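Local atomic coordinates of 5,10-methylenetetrahydromethanopterin reductase (Methanopyrus kandleri, PDB entry 1EZW), a protein that catalyses the reversible, coenzyme F420-dependent reduction of methylenetetrahydromethanopterin to methyltetrahydromethanopterin, a step of methanogenesis from carbon dioxide. Residues Ser5-Pro16 / Glu32-Tyr43. Residues are numbered along the deposited sequence; the frame is centred on the assembly and turned at random. Where two conformers were deposited one is given.
Sequences SFGIELLPDDKP and EYAWICDHYNNY
Pro-12 is the chief bump of this contact: its ring fits a hollow walled by Ile-36, Cys-37, Asn-42 and Tyr-43. Pro-12 CG lies 3.8 Å from Ile-36 CG2 and 3.4 Å from Tyr-43 O, while Asn-42 CB closes another side. With CG1 of Ile-36 beside the backbone N (chi1 -71°), CG2 falls anti to that N and meets the Pro-12 ring; the other branch ends with CD1 3.7 Å from Leu-10 CB. A second fit follows at Tyr-43, where CG of Pro-16, first residue of helix 16-28, stands over the ring centre, 3.8 Å from the centroid and 13° off the ring normal, a CH-pi contact. Before the loops, in chain order, strands 5-10 and 33-36 run parallel, their directions 22° apart. Trp-35 N hydrogen-bonds to Ile-8 O (2.8 Å), and Leu-10 N to Trp-35 O. A CB built on Gly-7 would probably crowd Tyr-33 CB, at 3.3 Å. With helix 16-28 between them, the strands form the first beta-alpha-beta unit of the TIM barrel. Past the strands, Tyr-43 N donates a hydrogen bond to Pro-12 O (3.1 Å). The Tyr-43 hydroxyl hydrogen-bonds to the Arg-164 carbonyl of the second subunit, whose Trp-85 meets the same ring. Cut back to an alanine, Tyr-43 would keep its backbone bond, but Pro-16 would probably lose its aromatic platform, Trp-85 its ring partner and the Arg-164 carbonyl its hydroxyl. Asn-42 OD1, buried beside Asp-13 CB, has no partner in the model. Backbone bonds thus set the strand register, while one backbone hydrogen bond and packing round two prolines join the loops.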
# COMPACT_ATOMS: atom_id res chain seq x y z
N SER A 5 27.47 5.09 -6.03
CA SER A 5 26.17 4.52 -5.59
C SER A 5 25.83 3.30 -6.43
O SER A 5 26.41 3.06 -7.49
CB SER A 5 25.03 5.53 -5.76
OG SER A 5 24.79 5.82 -7.13
N PHE A 6 24.84 2.53 -5.95
CA PHE A 6 24.39 1.35 -6.67
C PHE A 6 22.90 1.50 -7.01
O PHE A 6 22.11 1.96 -6.19
CB PHE A 6 24.59 0.10 -5.82
CG PHE A 6 26.03 -0.30 -5.71
CD1 PHE A 6 26.89 0.40 -4.87
CD2 PHE A 6 26.54 -1.28 -6.55
CE1 PHE A 6 28.26 0.13 -4.87
CE2 PHE A 6 27.93 -1.56 -6.56
CZ PHE A 6 28.76 -0.86 -5.72
N GLY A 7 22.56 1.15 -8.23
CA GLY A 7 21.17 1.21 -8.67
C GLY A 7 20.76 -0.18 -9.13
O GLY A 7 21.61 -1.08 -9.32
N ILE A 8 19.46 -0.37 -9.33
CA ILE A 8 18.96 -1.64 -9.83
C ILE A 8 17.98 -1.29 -10.93
O ILE A 8 17.23 -0.31 -10.81
CB ILE A 8 18.28 -2.47 -8.71
CG1 ILE A 8 17.86 -3.82 -9.31
CG2 ILE A 8 17.11 -1.72 -8.08
CD1 ILE A 8 17.50 -4.81 -8.27
N GLU A 9 18.03 -2.05 -12.02
CA GLU A 9 17.13 -1.80 -13.15
C GLU A 9 16.38 -3.09 -13.38
O GLU A 9 16.98 -4.14 -13.58
CB GLU A 9 17.93 -1.36 -14.39
CG GLU A 9 17.15 -1.34 -15.70
CD GLU A 9 17.28 -2.64 -16.44
OE1 GLU A 9 18.43 -3.05 -16.77
OE2 GLU A 9 16.24 -3.28 -16.69
N LEU A 10 15.05 -3.00 -13.34
CA LEU A 10 14.20 -4.17 -13.52
C LEU A 10 13.24 -3.93 -14.67
O LEU A 10 12.66 -2.84 -14.80
CB LEU A 10 13.41 -4.45 -12.23
CG LEU A 10 14.26 -4.92 -11.03
CD1 LEU A 10 13.46 -4.91 -9.75
CD2 LEU A 10 14.79 -6.31 -11.31
N LEU A 11 13.13 -4.94 -15.54
CA LEU A 11 12.19 -4.90 -16.66
C LEU A 11 10.89 -5.33 -15.97
O LEU A 11 10.84 -6.34 -15.28
CB LEU A 11 12.53 -5.95 -17.71
CG LEU A 11 11.67 -5.86 -18.97
CD1 LEU A 11 12.16 -4.67 -19.80
CD2 LEU A 11 11.77 -7.15 -19.80
N PRO A 12 9.83 -4.55 -16.14
CA PRO A 12 8.61 -4.98 -15.46
C PRO A 12 7.76 -5.98 -16.24
O PRO A 12 6.59 -5.71 -16.50
CB PRO A 12 7.91 -3.65 -15.22
CG PRO A 12 8.20 -2.94 -16.55
CD PRO A 12 9.64 -3.22 -16.78
N ASP A 13 8.33 -7.11 -16.63
CA ASP A 13 7.50 -8.09 -17.33
C ASP A 13 6.93 -9.09 -16.30
O ASP A 13 5.90 -9.75 -16.54
CB ASP A 13 8.31 -8.82 -18.43
CG ASP A 13 9.59 -9.46 -17.93
OD1 ASP A 13 10.06 -10.37 -18.66
OD2 ASP A 13 10.18 -9.10 -16.87
N ASP A 14 7.57 -9.14 -15.14
CA ASP A 14 7.17 -10.09 -14.09
C ASP A 14 6.03 -9.47 -13.30
O ASP A 14 5.65 -8.32 -13.54
CB ASP A 14 8.35 -10.31 -13.14
CG ASP A 14 8.33 -11.70 -12.46
OD1 ASP A 14 7.28 -12.35 -12.35
OD2 ASP A 14 9.42 -12.11 -12.00
N LYS A 15 5.51 -10.25 -12.37
CA LYS A 15 4.41 -9.74 -11.53
C LYS A 15 4.77 -8.42 -10.83
O LYS A 15 5.82 -8.28 -10.20
CB LYS A 15 4.07 -10.78 -10.46
CG LYS A 15 3.57 -12.09 -11.11
CD LYS A 15 3.34 -13.20 -10.16
CE LYS A 15 2.95 -14.49 -10.93
NZ LYS A 15 4.05 -15.26 -11.65
N PRO A 16 3.89 -7.41 -10.91
CA PRO A 16 4.21 -6.14 -10.26
C PRO A 16 4.63 -6.23 -8.80
O PRO A 16 5.50 -5.48 -8.33
CB PRO A 16 2.94 -5.31 -10.46
CG PRO A 16 2.53 -5.72 -11.86
CD PRO A 16 2.69 -7.28 -11.78
N GLU A 32 20.62 2.70 -3.84
CA GLU A 32 20.02 4.02 -3.70
C GLU A 32 19.14 4.45 -4.88
O GLU A 32 18.43 5.45 -4.80
CB GLU A 32 21.11 5.07 -3.45
CG GLU A 32 21.75 4.89 -2.06
CD GLU A 32 22.91 5.85 -1.83
OE1 GLU A 32 22.67 7.06 -1.65
OE2 GLU A 32 24.06 5.39 -1.83
N TYR A 33 19.19 3.69 -5.97
CA TYR A 33 18.34 3.99 -7.12
C TYR A 33 17.65 2.77 -7.66
O TYR A 33 18.27 1.72 -7.75
CB TYR A 33 19.16 4.55 -8.30
CG TYR A 33 19.84 5.85 -7.98
CD1 TYR A 33 21.05 5.87 -7.27
CD2 TYR A 33 19.27 7.05 -8.36
CE1 TYR A 33 21.68 7.09 -6.96
CE2 TYR A 33 19.87 8.27 -8.06
CZ TYR A 33 21.09 8.27 -7.36
OH TYR A 33 21.65 9.48 -7.01
N ALA A 34 16.39 2.92 -8.09
CA ALA A 34 15.68 1.80 -8.73
C ALA A 34 15.05 2.39 -10.00
O ALA A 34 14.28 3.38 -9.94
CB ALA A 34 14.57 1.21 -7.78
N TRP A 35 15.38 1.76 -11.12
CA TRP A 35 14.94 2.19 -12.44
C TRP A 35 14.04 1.15 -13.05
O TRP A 35 14.39 -0.02 -13.09
CB TRP A 35 16.15 2.37 -13.36
CG TRP A 35 17.17 3.37 -12.87
CD1 TRP A 35 18.37 3.11 -12.22
CD2 TRP A 35 17.12 4.79 -13.05
NE1 TRP A 35 19.05 4.29 -12.00
CE2 TRP A 35 18.31 5.33 -12.51
CE3 TRP A 35 16.18 5.66 -13.63
CZ2 TRP A 35 18.59 6.72 -12.52
CZ3 TRP A 35 16.47 7.05 -13.65
CH2 TRP A 35 17.66 7.55 -13.09
N ILE A 36 12.90 1.59 -13.57
CA ILE A 36 11.97 0.65 -14.19
C ILE A 36 11.79 1.07 -15.64
O ILE A 36 11.44 2.22 -15.93
CB ILE A 36 10.59 0.65 -13.46
CG1 ILE A 36 10.76 -0.02 -12.09
CG2 ILE A 36 9.57 -0.16 -14.29
CD1 ILE A 36 11.15 -1.52 -12.25
N CYS A 37 12.05 0.15 -16.56
CA CYS A 37 11.95 0.43 -18.00
C CYS A 37 10.53 0.79 -18.43
O CYS A 37 9.56 0.41 -17.78
CB CYS A 37 12.42 -0.78 -18.77
SG CYS A 37 13.96 -1.35 -18.11
N ASP A 38 10.44 1.54 -19.52
CA ASP A 38 9.14 1.98 -20.03
C ASP A 38 8.88 1.44 -21.42
O ASP A 38 9.28 2.07 -22.41
CB ASP A 38 9.09 3.54 -20.02
CG ASP A 38 7.88 4.09 -20.76
OD1 ASP A 38 6.83 3.44 -20.68
OD2 ASP A 38 8.00 5.17 -21.40
N HIS A 39 8.25 0.25 -21.52
CA HIS A 39 7.93 -0.37 -22.82
C HIS A 39 6.46 -0.79 -22.76
O HIS A 39 6.08 -1.47 -21.80
CB HIS A 39 8.79 -1.62 -23.07
CG HIS A 39 10.23 -1.32 -23.36
ND1 HIS A 39 11.18 -2.30 -23.55
CD2 HIS A 39 10.87 -0.13 -23.52
CE1 HIS A 39 12.35 -1.73 -23.81
NE2 HIS A 39 12.18 -0.42 -23.80
N TYR A 40 5.67 -0.43 -23.78
CA TYR A 40 4.23 -0.70 -23.78
C TYR A 40 3.91 -2.18 -23.58
O TYR A 40 2.83 -2.53 -23.08
CB TYR A 40 3.60 -0.23 -25.12
CG TYR A 40 3.81 -1.25 -26.21
CD1 TYR A 40 2.92 -2.32 -26.35
CD2 TYR A 40 5.04 -1.30 -26.91
CE1 TYR A 40 3.23 -3.44 -27.13
CE2 TYR A 40 5.36 -2.43 -27.70
CZ TYR A 40 4.48 -3.49 -27.79
OH TYR A 40 4.85 -4.65 -28.44
N ASN A 41 4.83 -3.08 -23.96
CA ASN A 41 4.51 -4.49 -23.86
C ASN A 41 4.55 -5.05 -22.45
O ASN A 41 4.06 -6.13 -22.19
CB ASN A 41 5.43 -5.34 -24.77
CG ASN A 41 6.90 -5.05 -24.55
OD1 ASN A 41 7.34 -3.92 -24.64
ND2 ASN A 41 7.66 -6.09 -24.28
N ASN A 42 5.12 -4.28 -21.54
CA ASN A 42 5.25 -4.74 -20.15
C ASN A 42 4.29 -3.96 -19.28
O ASN A 42 3.52 -3.15 -19.79
CB ASN A 42 6.68 -4.52 -19.69
CG ASN A 42 7.65 -5.44 -20.45
OD1 ASN A 42 7.34 -6.60 -20.65
ND2 ASN A 42 8.79 -4.92 -20.84
N TYR A 43 4.33 -4.21 -17.97
CA TYR A 43 3.44 -3.45 -17.08
C TYR A 43 3.94 -1.98 -17.10
O TYR A 43 5.12 -1.69 -17.33
CB TYR A 43 3.44 -4.05 -15.67
CG TYR A 43 2.74 -5.37 -15.61
CD1 TYR A 43 3.46 -6.57 -15.55
CD2 TYR A 43 1.33 -5.42 -15.63
CE1 TYR A 43 2.79 -7.82 -15.49
CE2 TYR A 43 0.65 -6.63 -15.57
CZ TYR A 43 1.39 -7.82 -15.51
OH TYR A 43 0.71 -9.01 -15.46
O HOH W 1 24.18 2.68 -3.14